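PDB 2PCQ: putative dihydrodipicolinate synthase from Thermus thermophilus, which is a putative member of the dihydrodipicolinate synthase family, built on an eight-stranded TIM barrel and assembled as a tetramer, with a potassium ion bound in the model. Local coordinates for residues 263-266 with 267-270. Sequence-based numbering, arbitrary orientation.
Sequences SPLW and ERFL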
ATOM      1  N   SER A 263      10.621   1.105  25.520  1.00 19.52           N
ATOM      2  CA  SER A 263      10.342   1.731  24.232  1.00 17.74           C
ATOM      3  C   SER A 263      11.374   2.779  23.821  1.00 21.16           C
ATOM      4  O   SER A 263      11.853   3.552  24.652  1.00 20.14           O
ATOM      5  CB  SER A 263       8.959   2.388  24.264  1.00 15.88           C
ATOM      6  OG  SER A 263       8.755   3.209  23.124  1.00 18.96           O
ATOM      7  N   PRO A 264      11.722   2.819  22.524  1.00 20.28           N
ATOM      8  CA  PRO A 264      12.694   3.782  21.995  1.00 22.08           C
ATOM      9  C   PRO A 264      12.146   5.211  22.091  1.00 23.04           C
ATOM     10  O   PRO A 264      12.878   6.185  21.918  1.00 24.70           O
ATOM     11  CB  PRO A 264      12.862   3.345  20.536  1.00 23.74           C
ATOM     12  CG  PRO A 264      12.539   1.884  20.569  1.00 24.93           C
ATOM     13  CD  PRO A 264      11.350   1.833  21.492  1.00 21.92           C
ATOM     14  N   LEU A 265      10.850   5.330  22.356  1.00 22.13           N
ATOM     15  CA  LEU A 265      10.216   6.642  22.459  1.00 20.98           C
ATOM     16  C   LEU A 265      10.087   7.139  23.892  1.00 17.67           C
ATOM     17  O   LEU A 265       9.522   8.204  24.127  1.00 19.11           O
ATOM     18  CB  LEU A 265       8.827   6.604  21.819  1.00 23.40           C
ATOM     19  CG  LEU A 265       8.791   6.445  20.297  1.00 29.94           C
ATOM     20  CD1 LEU A 265       7.365   6.232  19.835  1.00 28.75           C
ATOM     21  CD2 LEU A 265       9.383   7.687  19.644  1.00 32.30           C
ATOM     22  N   TRP A 266      10.618   6.385  24.848  1.00 17.55           N
ATOM     23  CA  TRP A 266      10.497   6.781  26.247  1.00 20.40           C
ATOM     24  C   TRP A 266      11.000   8.185  26.549  1.00 21.27           C
ATOM     25  O   TRP A 266      10.328   8.950  27.238  1.00 19.45           O
ATOM     26  CB  TRP A 266      11.213   5.788  27.163  1.00 20.61           C
ATOM     27  CG  TRP A 266      10.984   6.100  28.612  1.00 23.22           C
ATOM     28  CD1 TRP A 266      11.929   6.431  29.543  1.00 25.36           C
ATOM     29  CD2 TRP A 266       9.721   6.142  29.289  1.00 20.62           C
ATOM     30  NE1 TRP A 266      11.332   6.677  30.758  1.00 24.79           N
ATOM     31  CE2 TRP A 266       9.980   6.506  30.630  1.00 24.21           C
ATOM     32  CE3 TRP A 266       8.397   5.905  28.892  1.00 16.34           C
ATOM     33  CZ2 TRP A 266       8.958   6.640  31.581  1.00 21.20           C
ATOM     34  CZ3 TRP A 266       7.382   6.039  29.837  1.00 18.74           C
ATOM     35  CH2 TRP A 266       7.670   6.402  31.166  1.00 23.68           C
ATOM     36  N   GLU A 267      12.176   8.523  26.036  1.00 22.01           N
ATOM     37  CA  GLU A 267      12.754   9.840  26.276  1.00 27.21           C
ATOM     38  C   GLU A 267      11.833  10.973  25.831  1.00 25.75           C
ATOM     39  O   GLU A 267      11.766  12.017  26.480  1.00 23.74           O
ATOM     40  CB  GLU A 267      14.109   9.951  25.574  1.00 33.07           C
ATOM     41  CG  GLU A 267      14.787  11.294  25.740  1.00 46.06           C
ATOM     42  CD  GLU A 267      16.248  11.261  25.327  1.00 56.21           C
ATOM     43  OE1 GLU A 267      16.540  10.797  24.204  1.00 58.63           O
ATOM     44  OE2 GLU A 267      17.103  11.698  26.125  1.00 61.91           O
ATOM     45  N   ARG A 268      11.124  10.772  24.726  1.00 23.23           N
ATOM     46  CA  ARG A 268      10.205  11.789  24.226  1.00 23.08           C
ATOM     47  C   ARG A 268       8.885  11.753  24.992  1.00 21.32           C
ATOM     48  O   ARG A 268       8.257  12.784  25.213  1.00 21.15           O
ATOM     49  CB  ARG A 268       9.918  11.567  22.739  1.00 25.48           C
ATOM     50  CG  ARG A 268      11.091  11.846  21.817  1.00 35.75           C
ATOM     51  CD  ARG A 268      10.780  11.390  20.397  1.00 38.05           C
ATOM     52  NE  ARG A 268       9.598  12.051  19.851  1.00 41.24           N
ATOM     53  CZ  ARG A 268       9.032  11.727  18.691  1.00 45.19           C
ATOM     54  NH1 ARG A 268       9.541  10.747  17.957  1.00 45.71           N
ATOM     55  NH2 ARG A 268       7.962  12.385  18.264  1.00 45.92           N
ATOM     56  N   PHE A 269       8.472  10.559  25.398  1.00 17.95           N
ATOM     57  CA  PHE A 269       7.209  10.397  26.109  1.00 18.46           C
ATOM     58  C   PHE A 269       7.241  10.855  27.565  1.00 18.51           C
ATOM     59  O   PHE A 269       6.279  11.450  28.046  1.00 19.81           O
ATOM     60  CB  PHE A 269       6.777   8.931  26.063  1.00 13.75           C
ATOM     61  CG  PHE A 269       5.333   8.714  26.403  1.00 15.83           C
ATOM     62  CD1 PHE A 269       4.333   9.104  25.517  1.00 15.59           C
ATOM     63  CD2 PHE A 269       4.971   8.101  27.595  1.00 15.14           C
ATOM     64  CE1 PHE A 269       2.991   8.884  25.815  1.00 14.06           C
ATOM     65  CE2 PHE A 269       3.634   7.876  27.903  1.00 16.92           C
ATOM     66  CZ  PHE A 269       2.639   8.267  27.009  1.00 15.17           C
ATOM     67  N   LEU A 270       8.338  10.570  28.261  1.00 19.40           N
ATOM     68  CA  LEU A 270       8.477  10.924  29.674  1.00 22.43           C
ATOM     69  C   LEU A 270       7.994  12.336  30.016  1.00 20.12           C
ATOM     70  O   LEU A 270       7.097  12.500  30.840  1.00 23.87           O
ATOM     71  CB  LEU A 270       9.934  10.735  30.125  1.00 23.59           C
ATOM     72  CG  LEU A 270      10.297  11.080  31.577  1.00 27.25           C
ATOM     73  CD1 LEU A 270       9.451  10.264  32.545  1.00 21.88           C
ATOM     74  CD2 LEU A 270      11.782  10.806  31.803  1.00 22.69           C
TER
HETATM   75  O   HOH W   1      12.649   8.947  22.583  1.00 28.88           O
HETATM   76  O   HOH W   2      14.345   6.641  25.003  1.00 32.41           O
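Leu265 meets Arg268 and Phe269, and Trp266 meets Phe269 and Leu270, where a type I beta turn runs into helix 266-278. Ser263, the first residue of the turn, suits its place because its short hydroxyl accepts from Leu265 N (N to OG 3.1 Å, N-H...OG angle 161°), a capping bond at a buried position. Pro264 has the ring-fixed phi that the second place of a type I turn needs. One water joins its carbonyl to Arg268 N; a second accepts from Glu267 N and gives only a weak bond to Pro264 O. Leu265 O accepts from Phe269 N at 2.9 Å and weakly from Arg268 N. The branched side chain of Leu265 runs alongside that of Arg268 in the same direction, CD2 lying 3.5 Å from NH1 and also near CD; the bend of the arginine at chi3 (59°) carries the guanidinium back beside the leucine. Trp266 O receives Leu270 N at 2.8 Å in a nearly straight bond. The indole of Trp266 is broad enough to meet two residues: CG lies beside the carbonyl carbon (chi1 -174°), directing the ring along the next turn, with Leu270 CB over one face, offset toward the rim, and CZ2 3.8 Å from Leu270 CD1. Phe269 turns its ring edge to Trp266, CD2 to CZ3 3.9 Å, and packs on Leu229, while His247 meets the indole edge-to-face. The chemistry implies a division of labour: serine and water serve early amides, carbonyls start the helical bonding, and side chains, mainly the aromatics, pack this last helix against helix 216-247.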